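Local coordinates for lipoprotein, putative (Bacillus anthracis, PDB 4O4A), which is of unknown function, a putative lipoprotein that may bind lipid, at residues T28-L33 / S61-A66; P35-G40 / V90-Q95; G40-V45 / L124-T129; Y46-A51 / T70-T75. All blocks are in the same frame, centred on the assembly; numbering follows the deposited sequence.

Contact 1 (T28-L33 / S61-A66)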
loop_
_atom_site.group_PDB
_atom_site.type_symbol
_atom_site.label_atom_id
_atom_site.label_comp_id
_atom_site.label_asym_id
_atom_site.label_seq_id
_atom_site.Cartn_x
_atom_site.Cartn_y
_atom_site.Cartn_z
ATOM N N THR B 28 -13.397 -31.017 -24.509
ATOM C CA THR B 28 -13.714 -29.581 -24.340
ATOM C C THR B 28 -13.540 -28.743 -25.600
ATOM O O THR B 28 -14.151 -27.688 -25.716
ATOM C CB THR B 28 -12.923 -28.916 -23.176
ATOM O OG1 THR B 28 -11.524 -29.215 -23.287
ATOM C CG2 THR B 28 -13.450 -29.416 -21.826
ATOM N N ASP B 29 -12.676 -29.197 -26.507
ATOM C CA ASP B 29 -12.430 -28.543 -27.773
ATOM C C ASP B 29 -12.549 -27.033 -27.754
ATOM O O ASP B 29 -13.426 -26.478 -28.423
ATOM C CB ASP B 29 -13.433 -29.080 -28.783
ATOM C CG ASP B 29 -13.355 -30.558 -28.945
ATOM O OD1 ASP B 29 -12.258 -31.124 -28.745
ATOM O OD2 ASP B 29 -14.389 -31.158 -29.311
ATOM N N THR B 30 -11.706 -26.361 -26.978
ATOM C CA THR B 30 -11.718 -24.906 -26.972
ATOM C C THR B 30 -10.315 -24.334 -27.190
ATOM O O THR B 30 -9.343 -24.821 -26.632
ATOM C CB THR B 30 -12.298 -24.341 -25.679
ATOM O OG1 THR B 30 -13.615 -24.855 -25.514
ATOM C CG2 THR B 30 -12.352 -22.808 -25.734
ATOM N N ILE B 31 -10.250 -23.288 -28.004
ATOM C CA ILE B 31 -9.024 -22.584 -28.295
ATOM C C ILE B 31 -9.157 -21.205 -27.691
ATOM O O ILE B 31 -10.146 -20.515 -27.948
ATOM C CB ILE B 31 -8.819 -22.423 -29.806
ATOM C CG1 ILE B 31 -8.446 -23.760 -30.424
ATOM C CG2 ILE B 31 -7.712 -21.425 -30.092
ATOM C CD1 ILE B 31 -8.321 -23.724 -31.932
ATOM N N TYR B 32 -8.181 -20.807 -26.886
ATOM C CA TYR B 32 -8.205 -19.496 -26.265
ATOM C C TYR B 32 -7.139 -18.633 -26.902
ATOM O O TYR B 32 -5.981 -19.013 -26.932
ATOM C CB TYR B 32 -7.948 -19.603 -24.763
ATOM C CG TYR B 32 -9.012 -20.365 -24.024
ATOM C CD1 TYR B 32 -10.124 -19.715 -23.507
ATOM C CD2 TYR B 32 -8.922 -21.742 -23.850
ATOM C CE1 TYR B 32 -11.104 -20.421 -22.819
ATOM C CE2 TYR B 32 -9.900 -22.461 -23.179
ATOM C CZ TYR B 32 -10.985 -21.795 -22.663
ATOM O OH TYR B 32 -11.948 -22.497 -21.990
ATOM N N LEU B 33 -7.541 -17.472 -27.406
ATOM C CA LEU B 33 -6.612 -16.535 -28.014
ATOM C C LEU B 33 -6.447 -15.344 -27.093
ATOM O O LEU B 33 -7.399 -14.605 -26.847
ATOM C CB LEU B 33 -7.140 -16.074 -29.357
ATOM C CG LEU B 33 -7.466 -17.211 -30.317
ATOM C CD1 LEU B 33 -7.989 -16.657 -31.628
ATOM C CD2 LEU B 33 -6.250 -18.087 -30.565
ATOM N N SER B 61 -13.925 -24.592 -30.502
ATOM C CA SER B 61 -14.635 -23.326 -30.366
ATOM C C SER B 61 -13.527 -22.351 -30.088
ATOM O O SER B 61 -12.543 -22.705 -29.446
ATOM C CB SER B 61 -15.622 -23.342 -29.200
ATOM O OG SER B 61 -16.625 -24.317 -29.383
ATOM N N VAL B 62 -13.659 -21.125 -30.559
ATOM C CA VAL B 62 -12.570 -20.164 -30.401
ATOM C C VAL B 62 -12.961 -18.980 -29.555
ATOM O O VAL B 62 -13.851 -18.233 -29.916
ATOM C CB VAL B 62 -12.096 -19.635 -31.766
ATOM C CG1 VAL B 62 -10.868 -18.750 -31.602
ATOM C CG2 VAL B 62 -11.771 -20.785 -32.697
ATOM N N VAL B 63 -12.265 -18.815 -28.435
ATOM C CA VAL B 63 -12.489 -17.701 -27.544
ATOM C C VAL B 63 -11.404 -16.689 -27.797
ATOM O O VAL B 63 -10.227 -16.994 -27.655
ATOM C CB VAL B 63 -12.437 -18.112 -26.067
ATOM C CG1 VAL B 63 -12.482 -16.878 -25.175
ATOM C CG2 VAL B 63 -13.585 -19.044 -25.730
ATOM N N THR B 64 -11.807 -15.484 -28.181
ATOM C CA THR B 64 -10.879 -14.399 -28.437
ATOM C C THR B 64 -11.066 -13.365 -27.370
ATOM O O THR B 64 -12.138 -12.781 -27.252
ATOM C CB THR B 64 -11.133 -13.737 -29.791
ATOM O OG1 THR B 64 -10.822 -14.663 -30.835
ATOM C CG2 THR B 64 -10.257 -12.526 -29.953
ATOM N N PHE B 65 -10.034 -13.153 -26.570
ATOM C CA PHE B 65 -10.116 -12.173 -25.515
ATOM C C PHE B 65 -9.840 -10.799 -26.063
ATOM O O PHE B 65 -9.034 -10.624 -26.957
ATOM C CB PHE B 65 -9.128 -12.481 -24.380
ATOM C CG PHE B 65 -9.492 -13.694 -23.579
ATOM C CD1 PHE B 65 -10.521 -13.638 -22.651
ATOM C CD2 PHE B 65 -8.808 -14.892 -23.743
ATOM C CE1 PHE B 65 -10.877 -14.755 -21.908
ATOM C CE2 PHE B 65 -9.152 -16.017 -23.002
ATOM C CZ PHE B 65 -10.189 -15.947 -22.083
ATOM N N ALA B 66 -10.516 -9.817 -25.498
ATOM C CA ALA B 66 -10.279 -8.453 -25.860
ATOM C C ALA B 66 -9.000 -8.018 -25.129
ATOM O O ALA B 66 -8.461 -8.751 -24.294
ATOM C CB ALA B 66 -11.455 -7.596 -25.437
#
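Ile31 is bridged to Val62 where strand 30-35 meets strand 60-64, two parallel neighbours in a five-stranded mixed sheet. Five backbone hydrogen bonds join them, their donors switching from one strand to the other. Ser61 N gives to Asp29 O, and Ile31 N returns a bond to Ser61 O (2.8 Å). Val63 N to Ile31 O and Leu33 N to Val63 O (2.7 Å) follow, and Phe65 N to Leu33 O (3.0 Å) carries the pattern past the end of strand 60-64. CA-H...O contacts, such as Thr30 CA to Ser61 O, fill in between.

Apolar packing divides between the two faces. On the face of Ile31 and Leu33, Leu33 has CG anti to its carbonyl carbon (chi1 -55°), and its CD1 reaches Val62 CG1 at 3.6 Å. On the other face Tyr32 and Val63 run alongside each other, pointing the same way, with Tyr32 CD1 3.8 Å from Val63 CB. Thr30 CG2 lies over one face of the Tyr32 ring, towards its rim. The Tyr32 ring also meets the nearly parallel ring of Tyr87 on strand 86-90, the next strand of the sheet.

Among the polar side chains, Asp29 OD1 bonds Thr27 OG1 just before the segment, while Thr30 OG1 gives to Thr28 O within it. Phe65 sets its ring edge against backbone, with CD2 3.4 Å from Leu33 O.

Contact 2 (P35-G40 / V90-Q95); sequences PEEYEG and VNKEGQ
Glu36 N donates to Val90 O at 3.1 Å, a fairly straight bond (167° at the hydrogen) whose donor stands above the carbonyl plane. It closes the parallel pairing of strands 30-35 and 86-90, where Pro35 is bridged to Val90 with diverging side chains and each chain then enters a type I beta turn.

Around that bond the contact is made by turn side chains at the surface. Glu36 has CG between its backbone N and carbonyl carbon (chi1 66°) and is extended beyond, which carries its carboxylate over to the Asn91 backbone and CB; OE2 lies 3.8 Å from Asn91 CB. Glu37 bends at chi2 (-79°) and crosses Lys92 at about a right angle. Its OE2 is 3.5 Å from Lys92 CE but 4.1 Å from Lys92 NZ, beyond a salt bridge, so the opposite charges probably attract only loosely.

Further out, the turns hold themselves in shape. Tyr38 N bonds Pro35 O at 2.9 Å, closing the turn Pro35-Tyr38. Gly94 N bonds Asn91 O, closing the turn Asn91-Gly94, whose backbone at Gly94 is one that calls for glycine. The Asn91 amide grips Gln95, just beyond this second turn, with both its oxygen and its nitrogen: Gln95 N gives to OD1 at 2.7 Å, and ND2 gives to Gln95 OE1 at 3.0 Å, with OE1 lying in the plane of the Asn91 amide.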
loop_
_atom_site.group_PDB
_atom_site.type_symbol
_atom_site.label_atom_id
_atom_site.label_comp_id
_atom_site.label_asym_id
_atom_site.label_seq_id
_atom_site.Cartn_x
_atom_site.Cartn_y
_atom_site.Cartn_z
ATOM N N PRO B 35 -4.362 -11.765 -26.168
ATOM C CA PRO B 35 -3.444 -10.771 -26.721
ATOM C C PRO B 35 -2.062 -10.960 -26.101
ATOM O O PRO B 35 -1.944 -11.065 -24.886
ATOM C CB PRO B 35 -4.072 -9.450 -26.293
ATOM C CG PRO B 35 -5.528 -9.747 -26.257
ATOM C CD PRO B 35 -5.626 -11.157 -25.728
ATOM N N GLU B 36 -1.029 -10.996 -26.931
ATOM C CA GLU B 36 0.339 -11.265 -26.458
ATOM C C GLU B 36 0.845 -10.385 -25.325
ATOM O O GLU B 36 1.623 -10.838 -24.488
ATOM C CB GLU B 36 1.326 -11.167 -27.614
ATOM C CG GLU B 36 1.468 -9.779 -28.200
ATOM C CD GLU B 36 2.433 -9.744 -29.360
ATOM O OE1 GLU B 36 2.966 -10.818 -29.727
ATOM O OE2 GLU B 36 2.649 -8.638 -29.910
ATOM N N GLU B 37 0.417 -9.131 -25.306
ATOM C CA GLU B 37 0.872 -8.210 -24.280
ATOM C C GLU B 37 0.122 -8.344 -22.956
ATOM O O GLU B 37 0.572 -7.813 -21.939
ATOM C CB GLU B 37 0.847 -6.748 -24.793
ATOM C CG GLU B 37 -0.489 -6.240 -25.367
ATOM C CD GLU B 37 -0.778 -6.697 -26.807
ATOM O OE1 GLU B 37 -1.894 -7.210 -27.065
ATOM O OE2 GLU B 37 0.107 -6.553 -27.681
ATOM N N TYR B 38 -0.992 -9.072 -22.948
ATOM C CA TYR B 38 -1.789 -9.208 -21.727
ATOM C C TYR B 38 -1.250 -10.202 -20.719
ATOM O O TYR B 38 -0.686 -11.243 -21.068
ATOM C CB TYR B 38 -3.218 -9.601 -22.046
ATOM C CG TYR B 38 -4.118 -9.555 -20.828
ATOM C CD1 TYR B 38 -4.677 -8.344 -20.399
ATOM C CD2 TYR B 38 -4.409 -10.705 -20.103
ATOM C CE1 TYR B 38 -5.494 -8.284 -19.289
ATOM C CE2 TYR B 38 -5.228 -10.651 -18.994
ATOM C CZ TYR B 38 -5.765 -9.435 -18.600
ATOM O OH TYR B 38 -6.571 -9.369 -17.513
ATOM N N GLU B 39 -1.433 -9.854 -19.454
ATOM C CA GLU B 39 -1.018 -10.699 -18.362
ATOM C C GLU B 39 -2.036 -10.504 -17.268
ATOM O O GLU B 39 -2.449 -9.384 -16.998
ATOM C CB GLU B 39 0.389 -10.327 -17.884
ATOM C CG GLU B 39 1.016 -11.328 -16.914
ATOM C CD GLU B 39 2.512 -11.091 -16.686
ATOM O OE1 GLU B 39 2.996 -9.968 -16.966
ATOM O OE2 GLU B 39 3.211 -12.041 -16.248
ATOM N N GLY B 40 -2.480 -11.599 -16.665
ATOM C CA GLY B 40 -3.409 -11.492 -15.570
ATOM C C GLY B 40 -4.654 -12.322 -15.687
ATOM O O GLY B 40 -4.675 -13.349 -16.346
ATOM N N VAL B 90 -1.699 -13.757 -29.394
ATOM C CA VAL B 90 -1.799 -13.246 -30.746
ATOM C C VAL B 90 -1.312 -11.809 -30.862
ATOM O O VAL B 90 -1.626 -10.976 -30.023
ATOM C CB VAL B 90 -3.244 -13.283 -31.263
ATOM C CG1 VAL B 90 -3.270 -12.908 -32.739
ATOM C CG2 VAL B 90 -3.893 -14.646 -31.079
ATOM N N ASN B 91 -0.567 -11.525 -31.928
ATOM C CA ASN B 91 -0.076 -10.177 -32.176
ATOM C C ASN B 91 -1.173 -9.357 -32.855
ATOM O O ASN B 91 -2.264 -9.870 -33.098
ATOM C CB ASN B 91 1.218 -10.199 -33.009
ATOM C CG ASN B 91 1.040 -10.833 -34.366
ATOM O OD1 ASN B 91 -0.078 -11.155 -34.781
ATOM N ND2 ASN B 91 2.153 -11.030 -35.070
ATOM N N LYS B 92 -0.894 -8.094 -33.158
ATOM C CA LYS B 92 -1.891 -7.244 -33.799
ATOM C C LYS B 92 -2.352 -7.840 -35.139
ATOM O O LYS B 92 -3.537 -7.798 -35.464
ATOM C CB LYS B 92 -1.367 -5.808 -34.004
ATOM C CG LYS B 92 -1.197 -4.921 -32.774
ATOM C CD LYS B 92 -0.676 -5.592 -31.506
ATOM C CE LYS B 92 -0.235 -4.561 -30.477
ATOM N NZ LYS B 92 -1.281 -3.564 -30.116
ATOM N N GLU B 93 -1.418 -8.417 -35.897
ATOM C CA GLU B 93 -1.728 -9.000 -37.208
ATOM C C GLU B 93 -2.504 -10.319 -37.128
ATOM O O GLU B 93 -2.917 -10.856 -38.152
ATOM C CB GLU B 93 -0.453 -9.228 -38.025
ATOM C CG GLU B 93 0.300 -7.980 -38.472
ATOM C CD GLU B 93 1.029 -7.271 -37.342
ATOM O OE1 GLU B 93 1.814 -6.343 -37.642
ATOM O OE2 GLU B 93 0.835 -7.651 -36.162
ATOM N N GLY B 94 -2.685 -10.855 -35.928
ATOM C CA GLY B 94 -3.445 -12.076 -35.769
ATOM C C GLY B 94 -2.657 -13.367 -35.822
ATOM O O GLY B 94 -3.256 -14.447 -35.738
ATOM N N GLN B 95 -1.329 -13.289 -35.949
ATOM C CA GLN B 95 -0.517 -14.504 -35.938
ATOM C C GLN B 95 -0.461 -15.068 -34.530
ATOM O O GLN B 95 -0.281 -14.335 -33.552
ATOM C CB GLN B 95 0.894 -14.309 -36.476
ATOM C CG GLN B 95 0.997 -14.262 -37.999
ATOM C CD GLN B 95 1.166 -12.875 -38.553
ATOM O OE1 GLN B 95 1.707 -11.988 -37.882
ATOM N NE2 GLN B 95 0.774 -12.691 -39.807
#

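Contact 3 (G40-V45 / L124-T129); sequences GDLIVV and LEVTRT
Leu124 faces Leu42 as a hydrogen-bonded pair of antiparallel strands, 117-126 against 40-45, inside a four-stranded mixed sheet. Its N gives to Leu42 O (2.9 Å), and its O takes the bond from Leu42 N. The CB atoms of Leu124 and Leu42 stand 4.0 Å apart on one face of the sheet, where Leu124 also packs on Ile104 and Phe106 of strand 104-114.

Glu125 forms the non-hydrogen-bonded pair with Asp41 and turns to the opposite face. With CG anti to the backbone N (chi1 -175°) and the chain extended, it runs alongside Asp41, their carboxylate planes 64° apart. Asp41 OD1 and Glu125 OE1 lie 4.1 Å apart, two like charges in a buried setting. Arg140 reconciles them: its NH1 makes a salt bridge to Asp41 OD2 and its NH2 one to Glu125 OE2, which probably offsets their repulsion.

Val126 returns to the leucine face and pairs with Gly40 through two bonds, Val126 N to Gly40 O (2.9 Å) and Gly40 N to Val126 O (3.0 Å). Val126 CG1 touches both Leu42 CD1 (4.0 Å) and Gly40 O (3.5 Å). Beyond it the chain leaves the sheet. Thr127 OG1 takes a bond from Ala130 N. Thr129 reaches a second subunit by backbone hydrogen bonds and by packing on Arg140 of that subunit, while its own OG1 is hydrogen-bonded to Glu39 OE2.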
loop_
_atom_site.group_PDB
_atom_site.type_symbol
_atom_site.label_atom_id
_atom_site.label_comp_id
_atom_site.label_asym_id
_atom_site.label_seq_id
_atom_site.Cartn_x
_atom_site.Cartn_y
_atom_site.Cartn_z
ATOM N N GLY B 40 -2.480 -11.599 -16.665
ATOM C CA GLY B 40 -3.409 -11.492 -15.570
ATOM C C GLY B 40 -4.654 -12.322 -15.687
ATOM O O GLY B 40 -4.675 -13.349 -16.346
ATOM N N ASP B 41 -5.695 -11.840 -15.035
ATOM C CA ASP B 41 -6.969 -12.518 -14.966
ATOM C C ASP B 41 -7.713 -12.494 -16.272
ATOM O O ASP B 41 -7.667 -11.509 -16.982
ATOM C CB ASP B 41 -7.816 -11.855 -13.905
ATOM C CG ASP B 41 -7.161 -11.890 -12.546
ATOM O OD1 ASP B 41 -6.788 -12.994 -12.098
ATOM O OD2 ASP B 41 -7.018 -10.818 -11.925
ATOM N N LEU B 42 -8.400 -13.597 -16.573
ATOM C CA LEU B 42 -9.180 -13.733 -17.787
ATOM C C LEU B 42 -10.590 -14.173 -17.429
ATOM O O LEU B 42 -10.797 -15.016 -16.543
ATOM C CB LEU B 42 -8.565 -14.772 -18.713
ATOM C CG LEU B 42 -7.194 -14.445 -19.265
ATOM C CD1 LEU B 42 -6.610 -15.656 -19.965
ATOM C CD2 LEU B 42 -7.261 -13.269 -20.210
ATOM N N ILE B 43 -11.560 -13.611 -18.128
ATOM C CA ILE B 43 -12.933 -13.960 -17.886
ATOM C C ILE B 43 -13.675 -14.179 -19.191
ATOM O O ILE B 43 -13.556 -13.399 -20.134
ATOM C CB ILE B 43 -13.652 -12.871 -17.083
ATOM C CG1 ILE B 43 -12.930 -12.616 -15.755
ATOM C CG2 ILE B 43 -15.087 -13.280 -16.833
ATOM C CD1 ILE B 43 -13.554 -11.550 -14.873
ATOM N N VAL B 44 -14.437 -15.267 -19.225
ATOM C CA VAL B 44 -15.272 -15.589 -20.363
ATOM C C VAL B 44 -16.677 -15.661 -19.830
ATOM O O VAL B 44 -16.922 -16.337 -18.824
ATOM C CB VAL B 44 -14.932 -16.951 -20.970
ATOM C CG1 VAL B 44 -15.813 -17.204 -22.185
ATOM C CG2 VAL B 44 -13.475 -17.006 -21.378
ATOM N N VAL B 45 -17.601 -14.957 -20.459
ATOM C CA VAL B 45 -18.989 -14.992 -20.007
ATOM C C VAL B 45 -19.842 -15.489 -21.145
ATOM O O VAL B 45 -19.772 -14.967 -22.254
ATOM C CB VAL B 45 -19.488 -13.628 -19.552
ATOM C CG1 VAL B 45 -20.929 -13.741 -19.054
ATOM C CG2 VAL B 45 -18.595 -13.078 -18.458
ATOM N N LEU B 124 -10.001 -17.621 -15.653
ATOM C CA LEU B 124 -8.693 -18.154 -15.932
ATOM C C LEU B 124 -7.700 -17.062 -15.674
ATOM O O LEU B 124 -8.053 -15.914 -15.486
ATOM C CB LEU B 124 -8.539 -18.585 -17.379
ATOM C CG LEU B 124 -9.411 -19.717 -17.887
ATOM C CD1 LEU B 124 -10.686 -19.108 -18.425
ATOM C CD2 LEU B 124 -8.706 -20.479 -18.999
ATOM N N GLU B 125 -6.438 -17.434 -15.710
ATOM C CA GLU B 125 -5.385 -16.504 -15.464
ATOM C C GLU B 125 -4.227 -16.907 -16.332
ATOM O O GLU B 125 -3.939 -18.099 -16.493
ATOM C CB GLU B 125 -5.023 -16.563 -13.993
ATOM C CG GLU B 125 -4.004 -15.550 -13.553
ATOM C CD GLU B 125 -3.676 -15.646 -12.077
ATOM O OE1 GLU B 125 -4.432 -16.280 -11.313
ATOM O OE2 GLU B 125 -2.638 -15.078 -11.680
ATOM N N VAL B 126 -3.547 -15.920 -16.887
ATOM C CA VAL B 126 -2.412 -16.193 -17.750
ATOM C C VAL B 126 -1.206 -15.447 -17.247
ATOM O O VAL B 126 -1.333 -14.389 -16.597
ATOM C CB VAL B 126 -2.703 -15.757 -19.200
ATOM C CG1 VAL B 126 -2.955 -14.253 -19.289
ATOM C CG2 VAL B 126 -1.571 -16.141 -20.124
ATOM N N THR B 127 -0.035 -15.990 -17.566
ATOM C CA THR B 127 1.235 -15.352 -17.233
ATOM C C THR B 127 2.208 -15.516 -18.393
ATOM O O THR B 127 2.081 -16.444 -19.218
ATOM C CB THR B 127 1.881 -15.960 -15.971
ATOM O OG1 THR B 127 3.084 -15.272 -15.649
ATOM C CG2 THR B 127 2.205 -17.425 -16.174
ATOM N N ARG B 128 3.157 -14.587 -18.469
ATOM C CA ARG B 128 4.242 -14.642 -19.449
ATOM C C ARG B 128 5.531 -14.790 -18.650
ATOM O O ARG B 128 6.461 -15.485 -19.045
ATOM C CB ARG B 128 4.289 -13.356 -20.229
ATOM C CG ARG B 128 2.953 -12.983 -20.852
ATOM C CD ARG B 128 2.849 -11.487 -21.158
ATOM N NE ARG B 128 4.062 -10.911 -21.728
ATOM C CZ ARG B 128 4.319 -9.607 -21.687
ATOM N NH1 ARG B 128 3.481 -8.785 -21.070
ATOM N NH2 ARG B 128 5.426 -9.126 -22.223
ATOM N N THR B 129 5.534 -14.117 -17.506
ATOM C CA THR B 129 6.601 -14.073 -16.544
ATOM C C THR B 129 6.944 -15.358 -15.823
ATOM O O THR B 129 8.110 -15.701 -15.699
ATOM C CB THR B 129 6.154 -13.087 -15.429
ATOM O OG1 THR B 129 6.108 -11.755 -15.962
ATOM C CG2 THR B 129 7.076 -13.127 -14.195
#

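Contact 4 (Y46-A51 / T70-T75); sequences YNVPGA and TAVTST
Val48 packs against Val72 where the loop after strand 40-45 folds back on the end of strand 70-72. Val48 CB lies 3.5 Å from Thr73 O and also approaches Val72 CG1. Its CG1, anti to the backbone N (chi1 179°), continues to Val72 CG1 at 3.6 Å, and CG2 touches that same methyl at 3.7 Å; the two side chains cross at about a right angle. Phe119 of strand 117-126 and Ile161 of helix 149-166 also pack on Val48.

The backbone fixes this position. Val48 N gives to Thr73 O (2.9 Å) and Asn47 N to Thr75 O (2.9 Å), while the edge of the Tyr46 ring meets Thr75 O in its plane. The type II turn Val48-Ala51 then brings Ala51 back: its CB meets Val72 CG1 at 3.7 Å, and its O accepts from Ser74 OG (2.6 Å). Thr73 OG1 takes the N-H of Thr75 in an ST turn and bonds Glu52 O as well.

Backbone carbonyls of the 70-75 segment thus grip the start of the loop and the Ser74 hydroxyl its return, so polar bonds hold both arms of the turn, and the apolar packing of Val48, Ala51 and Val72 beside them adds to their hold.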
loop_
_atom_site.group_PDB
_atom_site.type_symbol
_atom_site.label_atom_id
_atom_site.label_comp_id
_atom_site.label_asym_id
_atom_site.label_seq_id
_atom_site.Cartn_x
_atom_site.Cartn_y
_atom_site.Cartn_z
ATOM N N TYR B 46 -20.644 -16.502 -20.860
ATOM C CA TYR B 46 -21.484 -17.120 -21.869
ATOM C C TYR B 46 -22.945 -16.709 -21.761
ATOM O O TYR B 46 -23.366 -16.038 -20.811
ATOM C CB TYR B 46 -21.397 -18.644 -21.730
ATOM C CG TYR B 46 -20.030 -19.227 -22.037
ATOM C CD1 TYR B 46 -19.025 -19.214 -21.087
ATOM C CD2 TYR B 46 -19.768 -19.813 -23.267
ATOM C CE1 TYR B 46 -17.780 -19.747 -21.366
ATOM C CE2 TYR B 46 -18.535 -20.352 -23.557
ATOM C CZ TYR B 46 -17.541 -20.313 -22.598
ATOM O OH TYR B 46 -16.315 -20.871 -22.876
ATOM N N ASN B 47 -23.704 -17.120 -22.768
ATOM C CA ASN B 47 -25.125 -16.880 -22.829
ATOM C C ASN B 47 -25.488 -15.401 -22.747
ATOM O O ASN B 47 -26.503 -15.039 -22.180
ATOM C CB ASN B 47 -25.819 -17.654 -21.718
ATOM C CG ASN B 47 -27.299 -17.778 -21.945
ATOM O OD1 ASN B 47 -27.758 -17.917 -23.079
ATOM N ND2 ASN B 47 -28.058 -17.741 -20.869
ATOM N N VAL B 48 -24.654 -14.554 -23.335
ATOM C CA VAL B 48 -24.912 -13.123 -23.369
ATOM C C VAL B 48 -25.606 -12.812 -24.693
ATOM O O VAL B 48 -24.985 -12.882 -25.755
ATOM C CB VAL B 48 -23.612 -12.324 -23.282
ATOM C CG1 VAL B 48 -23.888 -10.828 -23.343
ATOM C CG2 VAL B 48 -22.873 -12.679 -22.005
ATOM N N PRO B 49 -26.889 -12.458 -24.641
ATOM C CA PRO B 49 -27.608 -12.196 -25.885
ATOM C C PRO B 49 -27.100 -10.948 -26.592
ATOM O O PRO B 49 -26.792 -9.951 -25.943
ATOM C CB PRO B 49 -29.055 -12.004 -25.424
ATOM C CG PRO B 49 -28.934 -11.510 -24.018
ATOM C CD PRO B 49 -27.696 -12.140 -23.453
ATOM N N GLY B 50 -27.018 -11.016 -27.917
ATOM C CA GLY B 50 -26.530 -9.899 -28.718
ATOM C C GLY B 50 -25.052 -10.057 -28.995
ATOM O O GLY B 50 -24.536 -9.523 -29.975
ATOM N N ALA B 51 -24.362 -10.803 -28.138
ATOM C CA ALA B 51 -22.939 -11.043 -28.324
ATOM C C ALA B 51 -22.720 -12.028 -29.459
ATOM O O ALA B 51 -23.631 -12.746 -29.866
ATOM C CB ALA B 51 -22.320 -11.580 -27.051
ATOM N N THR B 70 -11.062 -9.929 -21.380
ATOM C CA THR B 70 -12.465 -10.258 -21.268
ATOM C C THR B 70 -12.998 -10.834 -22.558
ATOM O O THR B 70 -12.571 -10.430 -23.634
ATOM C CB THR B 70 -13.199 -8.948 -21.045
ATOM O OG1 THR B 70 -12.801 -8.399 -19.785
ATOM C CG2 THR B 70 -14.679 -9.122 -21.097
ATOM N N ALA B 71 -13.947 -11.758 -22.458
ATOM C CA ALA B 71 -14.571 -12.340 -23.640
ATOM C C ALA B 71 -16.018 -12.578 -23.332
ATOM O O ALA B 71 -16.356 -13.188 -22.331
ATOM C CB ALA B 71 -13.903 -13.629 -24.035
ATOM N N VAL B 72 -16.874 -12.069 -24.201
ATOM C CA VAL B 72 -18.304 -12.146 -24.034
ATOM C C VAL B 72 -18.884 -12.860 -25.228
ATOM O O VAL B 72 -18.547 -12.523 -26.344
ATOM C CB VAL B 72 -18.856 -10.725 -24.002
ATOM C CG1 VAL B 72 -20.368 -10.717 -23.971
ATOM C CG2 VAL B 72 -18.293 -9.975 -22.804
ATOM N N THR B 73 -19.739 -13.848 -25.013
ATOM C CA THR B 73 -20.333 -14.569 -26.137
ATOM C C THR B 73 -21.759 -14.983 -25.883
ATOM O O THR B 73 -22.186 -15.139 -24.738
ATOM C CB THR B 73 -19.549 -15.854 -26.496
ATOM O OG1 THR B 73 -20.151 -16.494 -27.636
ATOM C CG2 THR B 73 -19.537 -16.823 -25.319
ATOM N N SER B 74 -22.481 -15.174 -26.984
ATOM C CA SER B 74 -23.865 -15.617 -26.954
ATOM C C SER B 74 -23.943 -17.143 -26.986
ATOM O O SER B 74 -25.023 -17.700 -26.935
ATOM C CB SER B 74 -24.637 -15.019 -28.112
ATOM O OG SER B 74 -24.007 -15.288 -29.352
ATOM N N THR B 75 -22.803 -17.826 -27.089
ATOM C CA THR B 75 -22.796 -19.280 -27.055
ATOM C C THR B 75 -23.389 -19.672 -25.707
ATOM O O THR B 75 -22.977 -19.145 -24.695
ATOM C CB THR B 75 -21.374 -19.835 -27.233
ATOM O OG1 THR B 75 -20.893 -19.494 -28.544
ATOM C CG2 THR B 75 -21.354 -21.343 -27.065
#

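Contacts 1 and 2 belong to the five-stranded sheet and the turns at its end, contacts 3 and 4 to the four-stranded one. Contact 2 follows contact 1 along the same strand, their centres about 13 Å apart. Phe65 of contact 1 joins the sheets, with CE1 3.5 Å from Val44 CG2 of contact 3 and CD1 3.7 Å from Ala71 CB of contact 4. Contacts 3 and 4 use neighbouring strands of one sheet, tied by Val45 N to Ala71 O at 2.9 Å. Contacts 2 and 3 share Gly40, and Glu39 OE2 bonds Thr129 OG1 (2.9 Å). A sulfate bound at Arg128 NH2 in contact 3 probably comes from the crystallisation liquor and need not mark a functional site.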